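Pumilio homology domain family member 4 (Saccharomyces cerevisiae, PDB 3BWT) binds mRNA through its Pumilio-repeat domain, the part captured here, and may affect diploid formation in yeast although haploid growth does not require it. Local coordinates at residues H16-D21 with C25-K30; I90-H95 with T124-K129; D118-Y123 with H135-C140; N220-T225 with L253-V258; N247-I252 with E260-E265. All blocks are in the same frame, centred on the assembly; numbering follows the deposited sequence.

Interaction 1: residues H16-D21 with C25-K30; sequences HSLCKD and CRFLQK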
# COMPACT_ATOMS: atom_id res chain seq x y z
N HIS A 16 -12.61 -14.54 32.04
CA HIS A 16 -11.42 -13.75 31.77
C HIS A 16 -10.16 -14.57 32.00
O HIS A 16 -9.18 -14.43 31.27
CB HIS A 16 -11.38 -12.49 32.62
CG HIS A 16 -10.07 -11.77 32.56
ND1 HIS A 16 -9.08 -11.95 33.51
CD2 HIS A 16 -9.57 -10.88 31.67
CE1 HIS A 16 -8.04 -11.19 33.20
NE2 HIS A 16 -8.31 -10.54 32.09
N SER A 17 -10.19 -15.43 33.01
CA SER A 17 -9.00 -16.22 33.33
C SER A 17 -8.63 -17.14 32.17
O SER A 17 -7.48 -17.55 32.04
CB SER A 17 -9.22 -17.02 34.61
OG SER A 17 -9.91 -18.23 34.33
N LEU A 18 -9.60 -17.46 31.32
CA LEU A 18 -9.34 -18.32 30.17
C LEU A 18 -8.70 -17.55 29.03
O LEU A 18 -8.16 -18.15 28.10
CB LEU A 18 -10.65 -18.91 29.67
CG LEU A 18 -11.41 -19.90 30.54
CD1 LEU A 18 -12.65 -20.38 29.80
CD2 LEU A 18 -10.52 -21.07 30.93
N CYS A 19 -8.77 -16.22 29.09
CA CYS A 19 -8.39 -15.37 27.96
C CYS A 19 -6.89 -15.14 27.86
O CYS A 19 -6.40 -14.48 26.95
CB CYS A 19 -9.16 -14.06 28.00
SG CYS A 19 -10.95 -14.28 27.84
N LYS A 20 -6.18 -15.71 28.83
CA LYS A 20 -4.73 -15.82 28.81
C LYS A 20 -4.31 -16.88 27.79
O LYS A 20 -3.70 -16.58 26.76
CB LYS A 20 -4.25 -16.27 30.20
CG LYS A 20 -5.14 -15.80 31.35
CD LYS A 20 -4.81 -16.53 32.65
CE LYS A 20 -5.53 -15.91 33.85
NZ LYS A 20 -5.40 -16.73 35.10
N ASP A 21 -4.65 -18.12 28.11
CA ASP A 21 -4.36 -19.30 27.31
C ASP A 21 -4.75 -19.21 25.86
O ASP A 21 -5.76 -18.62 25.50
CB ASP A 21 -5.08 -20.52 27.88
CG ASP A 21 -4.48 -20.99 29.16
OD1 ASP A 21 -3.37 -20.54 29.48
OD2 ASP A 21 -5.12 -21.82 29.85
N CYS A 25 -8.65 -19.40 24.96
CA CYS A 25 -9.16 -18.51 23.92
C CYS A 25 -9.86 -19.27 22.81
O CYS A 25 -10.94 -18.88 22.36
CB CYS A 25 -8.04 -17.64 23.34
SG CYS A 25 -7.62 -16.20 24.34
N ARG A 26 -9.25 -20.36 22.36
CA ARG A 26 -9.82 -21.12 21.25
C ARG A 26 -11.12 -21.78 21.67
O ARG A 26 -12.08 -21.82 20.90
CB ARG A 26 -8.81 -22.12 20.67
CG ARG A 26 -7.72 -21.45 19.82
CD ARG A 26 -6.78 -22.45 19.15
NE ARG A 26 -5.74 -21.76 18.38
CZ ARG A 26 -5.85 -21.44 17.10
NH1 ARG A 26 -6.95 -21.74 16.41
NH2 ARG A 26 -4.85 -20.81 16.48
N PHE A 27 -11.15 -22.25 22.92
CA PHE A 27 -12.38 -22.76 23.52
C PHE A 27 -13.49 -21.71 23.41
O PHE A 27 -14.57 -21.99 22.89
CB PHE A 27 -12.16 -23.11 24.99
CG PHE A 27 -13.43 -23.47 25.72
CD1 PHE A 27 -14.05 -24.69 25.50
CD2 PHE A 27 -14.00 -22.58 26.62
CE1 PHE A 27 -15.21 -25.02 26.17
CE2 PHE A 27 -15.16 -22.91 27.28
CZ PHE A 27 -15.77 -24.13 27.06
N LEU A 28 -13.20 -20.51 23.89
CA LEU A 28 -14.17 -19.43 23.87
C LEU A 28 -14.60 -19.07 22.45
O LEU A 28 -15.78 -18.85 22.19
CB LEU A 28 -13.59 -18.20 24.55
CG LEU A 28 -13.32 -18.39 26.04
CD1 LEU A 28 -12.89 -17.08 26.65
CD2 LEU A 28 -14.55 -18.92 26.71
N GLN A 29 -13.64 -19.01 21.54
CA GLN A 29 -13.93 -18.66 20.17
C GLN A 29 -14.86 -19.71 19.58
O GLN A 29 -15.72 -19.39 18.75
CB GLN A 29 -12.64 -18.55 19.36
CG GLN A 29 -11.82 -17.31 19.68
CD GLN A 29 -10.40 -17.40 19.17
OE1 GLN A 29 -10.16 -17.50 17.96
NE2 GLN A 29 -9.43 -17.36 20.09
N LYS A 30 -14.68 -20.95 20.02
CA LYS A 30 -15.53 -22.04 19.58
C LYS A 30 -16.95 -21.73 20.01
O LYS A 30 -17.85 -21.62 19.19
CB LYS A 30 -15.06 -23.36 20.20
CG LYS A 30 -15.70 -24.62 19.61
CD LYS A 30 -15.15 -25.89 20.25
CE LYS A 30 -15.52 -25.99 21.74
NZ LYS A 30 -14.97 -27.20 22.44
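Leu-18 and Cys-19, where helix 15-18 runs out, press on Leu-28 of helix 22-34 on the buried side of a short turn within the first Pumilio repeat. Leu-28 divides its two branches between them: CD1 lies 3.6 Å from Cys-19 SG, while CD2 meets Leu-18 CD1 at 3.9 Å. The same Leu-18 methyl comes obliquely to the Phe-27 ring, 4.1 Å from its CD2, and Phe-3 and Tyr-11 extend this apolar cluster. Cys-25 swings SG to the side of its own N (chi1 -81°), which brings the sulfur to 3.4 Å from Cys-19 O. Toward solvent the contact thins out. Asp-21 stands at the N-cap of helix 22-34, yet its carboxylate leads away and caps nothing; its backbone O instead accepts from Cys-25 N at 3.0 Å, with the donor above the carbonyl plane. The chemistry is therefore split between carbon-sulfur and carbon-carbon packing inside and, at the edge, one main-chain bond that starts the helix.

Interaction 2: residues I90-H95 with T124-K129; sequences ISLNPH and TVQLSK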
# COMPACT_ATOMS: atom_id res chain seq x y z
N ILE A 90 -2.94 0.37 20.83
CA ILE A 90 -3.43 -0.84 20.18
C ILE A 90 -2.89 -0.98 18.77
O ILE A 90 -2.52 -2.07 18.35
CB ILE A 90 -4.97 -0.87 20.15
CG1 ILE A 90 -5.53 -0.74 21.57
CG2 ILE A 90 -5.47 -2.14 19.50
CD1 ILE A 90 -7.03 -0.59 21.62
N SER A 91 -2.82 0.13 18.05
CA SER A 91 -2.35 0.14 16.67
C SER A 91 -0.86 -0.14 16.52
O SER A 91 -0.42 -0.62 15.48
CB SER A 91 -2.66 1.48 16.01
OG SER A 91 -4.05 1.68 15.88
N LEU A 92 -0.08 0.17 17.55
CA LEU A 92 1.36 -0.05 17.51
C LEU A 92 1.70 -1.51 17.75
O LEU A 92 2.77 -1.99 17.35
CB LEU A 92 2.08 0.84 18.52
CG LEU A 92 2.00 2.36 18.32
CD1 LEU A 92 3.02 3.04 19.22
CD2 LEU A 92 2.24 2.75 16.86
N ASN A 93 0.77 -2.22 18.38
CA ASN A 93 0.93 -3.63 18.75
C ASN A 93 0.62 -4.56 17.57
O ASN A 93 -0.35 -4.36 16.84
CB ASN A 93 0.02 -3.94 19.94
CG ASN A 93 0.06 -5.40 20.37
OD1 ASN A 93 -0.56 -6.27 19.75
ND2 ASN A 93 0.75 -5.67 21.46
N PRO A 94 1.45 -5.60 17.39
CA PRO A 94 1.27 -6.50 16.25
C PRO A 94 -0.12 -7.15 16.26
O PRO A 94 -0.66 -7.43 15.20
CB PRO A 94 2.34 -7.58 16.48
CG PRO A 94 3.20 -7.09 17.57
CD PRO A 94 2.41 -6.12 18.36
N HIS A 95 -0.66 -7.37 17.45
CA HIS A 95 -1.97 -8.00 17.62
C HIS A 95 -3.08 -6.96 17.69
O HIS A 95 -4.08 -7.05 16.97
CB HIS A 95 -1.97 -8.84 18.89
CG HIS A 95 -0.71 -9.61 19.11
ND1 HIS A 95 -0.28 -10.60 18.25
CD2 HIS A 95 0.23 -9.52 20.08
CE1 HIS A 95 0.86 -11.10 18.70
NE2 HIS A 95 1.19 -10.46 19.80
N THR A 124 -2.87 10.47 12.88
CA THR A 124 -2.84 9.89 11.54
C THR A 124 -1.44 9.68 10.94
O THR A 124 -1.16 8.62 10.38
CB THR A 124 -3.71 10.68 10.57
OG1 THR A 124 -5.04 10.78 11.10
CG2 THR A 124 -3.75 10.00 9.20
N VAL A 125 -0.57 10.68 11.03
CA VAL A 125 0.77 10.53 10.48
C VAL A 125 1.54 9.43 11.22
O VAL A 125 2.09 8.52 10.61
CB VAL A 125 1.58 11.83 10.54
CG1 VAL A 125 3.03 11.53 10.34
CG2 VAL A 125 1.09 12.81 9.49
N GLN A 126 1.57 9.54 12.54
CA GLN A 126 2.26 8.57 13.37
C GLN A 126 1.91 7.14 12.98
O GLN A 126 2.79 6.30 12.81
CB GLN A 126 1.96 8.82 14.84
CG GLN A 126 2.52 7.75 15.78
CD GLN A 126 2.20 8.04 17.25
OE1 GLN A 126 2.74 7.40 18.16
NE2 GLN A 126 1.32 9.01 17.49
N LEU A 127 0.61 6.88 12.83
CA LEU A 127 0.14 5.54 12.50
C LEU A 127 0.40 5.19 11.06
O LEU A 127 0.79 4.06 10.76
CB LEU A 127 -1.34 5.40 12.81
CG LEU A 127 -1.67 5.64 14.27
CD1 LEU A 127 -3.08 5.15 14.57
CD2 LEU A 127 -0.66 4.92 15.16
N SER A 128 0.19 6.14 10.16
CA SER A 128 0.57 5.94 8.76
C SER A 128 2.04 5.51 8.65
O SER A 128 2.39 4.70 7.78
CB SER A 128 0.33 7.21 7.94
OG SER A 128 -1.05 7.47 7.80
N LYS A 129 2.88 6.04 9.53
CA LYS A 129 4.31 5.76 9.45
C LYS A 129 4.72 4.53 10.23
O LYS A 129 5.87 4.13 10.17
CB LYS A 129 5.14 6.94 9.94
CG LYS A 129 5.22 8.12 9.00
CD LYS A 129 6.16 9.18 9.58
CE LYS A 129 6.12 10.46 8.77
NZ LYS A 129 7.16 11.42 9.22
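Ser-91 lays its side chain against Leu-127 of the next repeat's short helix, with OG 3.8 Å and CB 4.0 Å from the Leu-127 CD1 methyl. Its hydroxyl is not spent on that apolar neighbour: OG turns back along helix 87-92 and is hydrogen-bonded to Phe-87 O. At the following position Leu-92 brings CD2 to 4.0 Å from Leu-127 CD2, the two side chains crossing at about a right angle; CD1 of Leu-127 thus touches Ser-91, while its CD2 is shared between Leu-92 CD2 and Ser-91 CB. Gln-126 OE1 approaches Leu-92 CD1 only loosely, at 4.5 Å. Asn-93 then leaves the helix. Its CG lies anti to the backbone N (chi1 177°), and this sends OD1 forward to accept from His-95 N at 2.6 Å and from Gly-96 N, a capping arrangement at the start of helix 96-106. Across the contact, Thr-124 O is gripped from opposite faces of its plane by Ser-128 N and by Ser-128 OG, the latter at 2.8 Å. An alanine in place of Leu-127 would remove both methyl branches and is likely to open a gap beside Ser-91 and Leu-92. The two segments thus meet by apolar packing, while Ser-91 OG and Ser-128 OG bond to carbonyls of their own helices; Asn-132 ND2, bonded to Leu-92 O, adds a polar tie between Pumilio repeats 3 and 4.

Interaction 3: residues D118-Y123 with H135-C140; sequences DSLRPY and HVIQKC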
# COMPACT_ATOMS: atom_id res chain seq x y z
N ASP A 118 -12.71 10.17 15.19
CA ASP A 118 -12.37 11.08 16.27
C ASP A 118 -11.15 10.56 17.02
O ASP A 118 -10.29 11.34 17.45
CB ASP A 118 -13.54 11.27 17.25
CG ASP A 118 -14.64 12.16 16.70
OD1 ASP A 118 -14.56 12.58 15.52
OD2 ASP A 118 -15.59 12.45 17.47
N SER A 119 -11.07 9.24 17.17
CA SER A 119 -10.03 8.61 17.98
C SER A 119 -8.71 8.48 17.25
O SER A 119 -7.66 8.50 17.88
CB SER A 119 -10.47 7.23 18.45
OG SER A 119 -11.31 7.31 19.58
N LEU A 120 -8.77 8.33 15.93
CA LEU A 120 -7.57 8.15 15.12
C LEU A 120 -7.01 9.46 14.62
O LEU A 120 -5.80 9.64 14.57
CB LEU A 120 -7.86 7.23 13.94
CG LEU A 120 -8.13 5.77 14.30
CD1 LEU A 120 -8.57 4.95 13.10
CD2 LEU A 120 -6.88 5.18 14.95
N ARG A 121 -7.89 10.38 14.26
CA ARG A 121 -7.50 11.62 13.60
C ARG A 121 -6.25 12.26 14.19
O ARG A 121 -5.29 12.54 13.46
CB ARG A 121 -8.67 12.61 13.62
CG ARG A 121 -8.41 13.94 12.95
CD ARG A 121 -9.72 14.67 12.80
NE ARG A 121 -10.41 14.75 14.08
CZ ARG A 121 -11.73 14.67 14.24
NH1 ARG A 121 -12.53 14.49 13.19
NH2 ARG A 121 -12.25 14.75 15.46
N PRO A 122 -6.23 12.50 15.50
CA PRO A 122 -5.07 13.16 16.09
C PRO A 122 -3.73 12.48 15.77
O PRO A 122 -2.69 13.12 15.89
CB PRO A 122 -5.35 13.07 17.59
CG PRO A 122 -6.82 12.96 17.70
CD PRO A 122 -7.28 12.21 16.49
N TYR A 123 -3.76 11.21 15.38
CA TYR A 123 -2.53 10.44 15.28
C TYR A 123 -2.24 9.90 13.88
O TYR A 123 -1.43 9.00 13.72
CB TYR A 123 -2.58 9.28 16.28
CG TYR A 123 -3.12 9.72 17.61
CD1 TYR A 123 -2.35 10.48 18.48
CD2 TYR A 123 -4.41 9.38 17.99
CE1 TYR A 123 -2.85 10.89 19.69
CE2 TYR A 123 -4.92 9.78 19.19
CZ TYR A 123 -4.14 10.54 20.04
OH TYR A 123 -4.67 10.93 21.24
N HIS A 135 -1.63 -0.24 8.87
CA HIS A 135 -2.71 -1.12 8.47
C HIS A 135 -4.07 -0.71 9.02
O HIS A 135 -5.10 -0.89 8.36
CB HIS A 135 -2.39 -2.56 8.82
CG HIS A 135 -1.15 -3.06 8.15
ND1 HIS A 135 -1.04 -3.18 6.78
CD2 HIS A 135 0.05 -3.45 8.65
CE1 HIS A 135 0.16 -3.63 6.47
NE2 HIS A 135 0.84 -3.80 7.59
N VAL A 136 -4.09 -0.15 10.22
CA VAL A 136 -5.35 0.34 10.77
C VAL A 136 -5.82 1.47 9.88
O VAL A 136 -6.98 1.51 9.48
CB VAL A 136 -5.20 0.85 12.21
CG1 VAL A 136 -6.40 1.70 12.59
CG2 VAL A 136 -5.05 -0.31 13.16
N ILE A 137 -4.90 2.37 9.57
CA ILE A 137 -5.19 3.49 8.68
C ILE A 137 -5.71 3.05 7.30
O ILE A 137 -6.66 3.62 6.78
CB ILE A 137 -3.97 4.42 8.54
CG1 ILE A 137 -3.68 5.08 9.89
CG2 ILE A 137 -4.18 5.47 7.45
CD1 ILE A 137 -4.95 5.54 10.61
N GLN A 138 -5.09 2.03 6.71
CA GLN A 138 -5.55 1.51 5.42
C GLN A 138 -6.95 0.90 5.52
O GLN A 138 -7.75 1.04 4.60
CB GLN A 138 -4.59 0.47 4.87
CG GLN A 138 -3.22 1.00 4.56
CD GLN A 138 -2.37 -0.04 3.87
OE1 GLN A 138 -2.83 -0.70 2.94
NE2 GLN A 138 -1.13 -0.19 4.32
N LYS A 139 -7.23 0.22 6.62
CA LYS A 139 -8.53 -0.41 6.80
C LYS A 139 -9.61 0.65 6.73
O LYS A 139 -10.68 0.44 6.18
CB LYS A 139 -8.59 -1.13 8.14
CG LYS A 139 -9.80 -2.01 8.34
CD LYS A 139 -10.00 -2.97 7.18
CE LYS A 139 -8.98 -4.08 7.17
NZ LYS A 139 -9.20 -4.99 6.00
N CYS A 140 -9.31 1.80 7.30
CA CYS A 140 -10.25 2.90 7.32
C CYS A 140 -10.66 3.26 5.91
O CYS A 140 -11.84 3.48 5.64
CB CYS A 140 -9.63 4.11 8.02
SG CYS A 140 -9.61 3.95 9.81
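Leu-120 reaches toward helix 133-143 with a single methyl, CD1, which settles among three side chains. Cys-140 SG lies 3.6 Å from it and Val-136 CG1 3.9 Å; Ile-137 CD1 is a looser neighbour at 4.4 Å. Val-136 and Cys-140 are one helical turn apart, so the leucine tip rests on two successive turns. With chi1 at 163°, Val-136 holds CG1 anti to its N, the branch that does the touching. Behind this first shell, Tyr-123 N donates to Leu-120 O at 2.7 Å and closes the turn after the leucine. The Tyr-123 ring is covered on one face by Pro-122 CB, 3.6 Å above its centre. Separately, Arg-121 NH2 and Asp-118 OD1 form a salt bridge whose hydrogen bond, at 3.2 Å, is weak. The contact joins the end of helix 110-120 to helix 133-143, probably one of those lining the RNA-binding surface, as in other PUF domains. Phe-87 of helix 87-92 and Leu-127 of helix 124-128 also pack on Leu-120, while Ile-152 of helix 146-158 backs Ile-137 and Cys-140.

Interaction 4: residues N220-T225 with L253-V258; sequences NKYDYT and LKTAIV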
# COMPACT_ATOMS: atom_id res chain seq x y z
N ASN A 220 -8.23 3.71 -18.07
CA ASN A 220 -8.11 4.19 -19.45
C ASN A 220 -8.45 5.67 -19.56
O ASN A 220 -8.86 6.14 -20.62
CB ASN A 220 -8.97 3.35 -20.39
CG ASN A 220 -8.61 1.87 -20.35
OD1 ASN A 220 -9.42 1.04 -19.94
ND2 ASN A 220 -7.39 1.55 -20.77
N LYS A 221 -8.28 6.39 -18.46
CA LYS A 221 -8.52 7.83 -18.43
C LYS A 221 -7.25 8.49 -17.90
O LYS A 221 -6.87 8.29 -16.75
CB LYS A 221 -9.68 8.12 -17.49
CG LYS A 221 -10.59 9.24 -17.91
CD LYS A 221 -12.01 8.92 -17.43
CE LYS A 221 -13.02 10.00 -17.79
NZ LYS A 221 -14.36 9.67 -17.23
N TYR A 222 -6.59 9.29 -18.74
CA TYR A 222 -5.26 9.80 -18.42
C TYR A 222 -5.22 11.29 -18.11
O TYR A 222 -5.61 12.12 -18.94
CB TYR A 222 -4.28 9.44 -19.52
CG TYR A 222 -4.20 7.95 -19.74
CD1 TYR A 222 -5.12 7.30 -20.55
CD2 TYR A 222 -3.22 7.19 -19.13
CE1 TYR A 222 -5.05 5.93 -20.75
CE2 TYR A 222 -3.15 5.83 -19.31
CZ TYR A 222 -4.06 5.20 -20.13
OH TYR A 222 -3.98 3.84 -20.31
N ASP A 223 -4.73 11.63 -16.92
CA ASP A 223 -4.61 13.01 -16.49
C ASP A 223 -3.21 13.24 -15.92
O ASP A 223 -2.39 13.91 -16.54
CB ASP A 223 -5.70 13.36 -15.47
CG ASP A 223 -5.53 14.75 -14.87
OD1 ASP A 223 -4.52 15.42 -15.18
OD2 ASP A 223 -6.41 15.18 -14.08
N TYR A 224 -2.95 12.69 -14.73
CA TYR A 224 -1.67 12.92 -14.06
C TYR A 224 -0.53 12.17 -14.75
O TYR A 224 0.62 12.59 -14.68
CB TYR A 224 -1.76 12.59 -12.57
CG TYR A 224 -2.67 13.53 -11.81
CD1 TYR A 224 -2.23 14.79 -11.41
CD2 TYR A 224 -3.99 13.16 -11.52
CE1 TYR A 224 -3.07 15.66 -10.74
CE2 TYR A 224 -4.83 14.02 -10.84
CZ TYR A 224 -4.37 15.26 -10.45
OH TYR A 224 -5.22 16.12 -9.79
N THR A 225 -0.87 11.08 -15.42
CA THR A 225 0.12 10.37 -16.20
C THR A 225 0.79 11.35 -17.15
O THR A 225 2.01 11.44 -17.21
CB THR A 225 -0.53 9.22 -17.00
OG1 THR A 225 -1.02 8.23 -16.09
CG2 THR A 225 0.47 8.59 -17.94
N LEU A 253 7.57 3.55 -19.98
CA LEU A 253 7.87 2.76 -21.17
C LEU A 253 6.88 1.61 -21.33
O LEU A 253 6.68 1.11 -22.43
CB LEU A 253 9.29 2.19 -21.13
CG LEU A 253 10.43 3.18 -21.39
CD1 LEU A 253 11.76 2.45 -21.37
CD2 LEU A 253 10.21 3.91 -22.71
N LYS A 254 6.27 1.19 -20.22
CA LYS A 254 5.34 0.07 -20.23
C LYS A 254 3.88 0.54 -20.20
O LYS A 254 2.96 -0.28 -20.10
CB LYS A 254 5.63 -0.89 -19.07
CG LYS A 254 6.90 -1.72 -19.25
CD LYS A 254 7.11 -2.69 -18.09
CE LYS A 254 8.27 -3.65 -18.36
NZ LYS A 254 8.36 -4.75 -17.34
N THR A 255 3.68 1.84 -20.28
CA THR A 255 2.33 2.38 -20.40
C THR A 255 2.05 2.81 -21.84
O THR A 255 2.46 3.89 -22.26
CB THR A 255 2.13 3.56 -19.45
OG1 THR A 255 2.45 3.13 -18.12
CG2 THR A 255 0.68 4.06 -19.50
N ALA A 256 1.34 1.96 -22.57
CA ALA A 256 1.23 2.08 -24.02
C ALA A 256 1.08 3.51 -24.56
O ALA A 256 1.79 3.87 -25.50
CB ALA A 256 0.12 1.19 -24.56
N ILE A 257 0.19 4.31 -23.98
CA ILE A 257 -0.07 5.64 -24.53
C ILE A 257 1.02 6.66 -24.29
O ILE A 257 0.95 7.77 -24.82
CB ILE A 257 -1.37 6.29 -24.01
CG1 ILE A 257 -1.19 6.72 -22.56
CG2 ILE A 257 -2.57 5.36 -24.22
CD1 ILE A 257 -1.92 8.01 -22.20
N VAL A 258 2.02 6.32 -23.47
CA VAL A 258 3.13 7.24 -23.26
C VAL A 258 4.46 6.60 -23.61
O VAL A 258 5.50 7.26 -23.54
CB VAL A 258 3.17 7.80 -21.83
CG1 VAL A 258 2.12 8.88 -21.67
CG2 VAL A 258 2.98 6.69 -20.80
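The phenol ring of Tyr-222 offers a face to Ile-257, whose CD1 sits 3.5 Å from the ring centroid and 18° off the normal, a CH-pi contact. The methyl is displaced toward the CG side, and the isoleucine chain slants over the ring with CG1 also over the same face, on the CE2 side, 3.9 Å from CE2. Ile-257 achieves this by placing CG1 between its backbone N and carbonyl carbon (chi1 73°). In the plane of the same ring, Thr-225 CB lies at the edge. Beside this pair Thr-225 CG2 meets Val-258 CG1 at 4.1 Å, while Thr-255 CG2 approaches Tyr-222 CE2 at 4.2 Å. Both threonines point methyls into the contact and bond their hydroxyls outside it, Thr-225 to Glu-216 and Thr-255 to Lys-251 O. A serine in place of Tyr-222 would probably leave Ile-257 CD1 without an aromatic face to rest on. The seam between Pumilio repeats 6 and 7 is thus held here by methyl and ring packing, its threonines presenting their apolar branches.

Interaction 5: residues N247-I252 with E260-E265; sequences NVIEKI and EPMILE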
# COMPACT_ATOMS: atom_id res chain seq x y z
N ASN A 247 12.81 3.13 -12.27
CA ASN A 247 11.57 2.38 -12.05
C ASN A 247 10.42 3.11 -12.70
O ASN A 247 9.53 2.49 -13.28
CB ASN A 247 11.26 2.25 -10.56
CG ASN A 247 12.23 1.34 -9.85
OD1 ASN A 247 12.32 1.38 -8.63
ND2 ASN A 247 12.97 0.52 -10.60
N VAL A 248 10.44 4.43 -12.59
CA VAL A 248 9.43 5.27 -13.19
C VAL A 248 9.58 5.31 -14.71
O VAL A 248 8.60 5.17 -15.44
CB VAL A 248 9.49 6.70 -12.61
CG1 VAL A 248 8.44 7.58 -13.27
CG2 VAL A 248 9.27 6.67 -11.11
N ILE A 249 10.80 5.48 -15.20
CA ILE A 249 11.00 5.51 -16.64
C ILE A 249 10.43 4.23 -17.28
O ILE A 249 9.66 4.31 -18.24
CB ILE A 249 12.47 5.71 -17.03
CG1 ILE A 249 12.98 7.05 -16.51
CG2 ILE A 249 12.62 5.66 -18.52
CD1 ILE A 249 12.46 8.24 -17.27
N GLU A 250 10.81 3.08 -16.73
CA GLU A 250 10.26 1.78 -17.15
C GLU A 250 8.73 1.71 -17.05
O GLU A 250 8.07 1.12 -17.91
CB GLU A 250 10.83 0.66 -16.28
CG GLU A 250 12.06 -0.02 -16.85
CD GLU A 250 12.08 -1.51 -16.53
OE1 GLU A 250 11.11 -1.99 -15.90
OE2 GLU A 250 13.05 -2.19 -16.91
N LYS A 251 8.19 2.29 -15.99
CA LYS A 251 6.75 2.29 -15.80
C LYS A 251 6.07 2.99 -16.98
O LYS A 251 5.09 2.50 -17.53
CB LYS A 251 6.38 2.98 -14.50
CG LYS A 251 4.89 3.03 -14.26
CD LYS A 251 4.32 1.63 -14.32
CE LYS A 251 2.84 1.65 -14.08
NZ LYS A 251 2.33 0.28 -13.81
N ILE A 252 6.62 4.14 -17.36
CA ILE A 252 6.16 4.90 -18.51
C ILE A 252 6.39 4.15 -19.83
O ILE A 252 5.51 4.10 -20.69
CB ILE A 252 6.84 6.28 -18.57
CG1 ILE A 252 6.35 7.16 -17.42
CG2 ILE A 252 6.57 6.95 -19.89
CD1 ILE A 252 7.32 8.25 -17.03
N GLU A 260 5.89 5.84 -26.46
CA GLU A 260 6.64 6.32 -27.60
C GLU A 260 7.28 7.71 -27.45
O GLU A 260 8.41 7.92 -27.88
CB GLU A 260 5.81 6.13 -28.88
CG GLU A 260 5.39 4.66 -29.03
CD GLU A 260 4.74 4.30 -30.36
OE1 GLU A 260 4.54 5.20 -31.21
OE2 GLU A 260 4.43 3.10 -30.55
N PRO A 261 6.58 8.66 -26.83
CA PRO A 261 7.25 9.92 -26.50
C PRO A 261 8.54 9.71 -25.71
O PRO A 261 9.55 10.37 -25.97
CB PRO A 261 6.22 10.64 -25.63
CG PRO A 261 4.91 10.13 -26.13
CD PRO A 261 5.13 8.70 -26.54
N MET A 262 8.50 8.80 -24.74
CA MET A 262 9.67 8.51 -23.91
C MET A 262 10.78 7.86 -24.72
O MET A 262 11.94 8.26 -24.63
CB MET A 262 9.30 7.62 -22.71
CG MET A 262 10.44 7.37 -21.73
SD MET A 262 11.11 8.85 -20.92
CE MET A 262 9.72 9.33 -19.89
N ILE A 263 10.42 6.84 -25.50
CA ILE A 263 11.37 6.17 -26.37
C ILE A 263 12.00 7.19 -27.31
O ILE A 263 13.20 7.13 -27.60
CB ILE A 263 10.69 5.06 -27.18
CG1 ILE A 263 10.23 3.94 -26.24
CG2 ILE A 263 11.62 4.51 -28.26
CD1 ILE A 263 9.47 2.82 -26.93
N LEU A 264 11.19 8.13 -27.76
CA LEU A 264 11.64 9.21 -28.63
C LEU A 264 12.68 10.10 -27.98
O LEU A 264 13.69 10.44 -28.60
CB LEU A 264 10.46 10.06 -29.06
CG LEU A 264 9.92 9.79 -30.46
CD1 LEU A 264 8.63 10.56 -30.67
CD2 LEU A 264 10.98 10.17 -31.49
N GLU A 265 12.42 10.49 -26.74
CA GLU A 265 13.35 11.32 -25.98
C GLU A 265 14.69 10.61 -25.86
O GLU A 265 15.75 11.19 -26.12
CB GLU A 265 12.80 11.60 -24.59
CG GLU A 265 13.55 12.69 -23.86
CD GLU A 265 13.33 14.05 -24.48
OE1 GLU A 265 12.40 14.17 -25.29
OE2 GLU A 265 14.09 14.99 -24.15
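Two successive helices of Pumilio repeat 7, 245-253 and 256-279, pack against each other in this helical-repeat domain, and Met-262 of the second is set against Ile-249 and Ile-252 of the first. The methionine leaves its helix with CG anti to the backbone N (chi1 -175°) and then bends at the next two torsions, so that the thioether end folds over the isoleucine pair. Its sulfur SD lies 3.9 Å from Ile-249 CD1. The terminal methyl CE is shared: it is 3.9 Å from Ile-249 CD1 and also 3.9 Å from Ile-252 CD1. Nearer the backbone, Met-262 CB meets Ile-252 CG2 at 4.0 Å, so Ile-252 touches the methionine with both of its branches. Each isoleucine crosses the methionine at about a right angle. All three residues are buried, and the contact between the segments is entirely apolar. The polar ends of neighbouring residues find partners outside the contact: Lys-251 NZ with Thr-214 OG1 and Glu-260 OE1 with Asn-299 ND2. Helix 256-279 is kinked at Pro-261, immediately before the methionine. On its flanks the cluster continues into adjoining helices, with Val-287 of helix 284-298 and Leu-239 of helix 236-240 against Ile-249, Ala-236 against Met-262, and Ile-213 of helix 205-219 and Val-229 of helix 224-232 against Ile-252.

The five contacts are spread along the all-helical Pumilio array, from repeat 1 to repeat 7. Interaction 1 comes first along the chain, its centre 26 Å from that of interaction 2 and 57 Å from that of interaction 5. Interactions 2 and 3 alternate in sequence, have centres 8 Å apart and touch, with Leu-127 packing on both Leu-120 and Ile-137. Interactions 4 and 5 form a second touching pair, 10 Å between centres, sharing helix 256-279 and joined by Leu-253 against Met-262 and Ile-263. Interactions 1 and 4 lie on opposite sides of the chain's centre. Packing within repeats thereby alternates with packing between them, building one continuous RNA-binding domain.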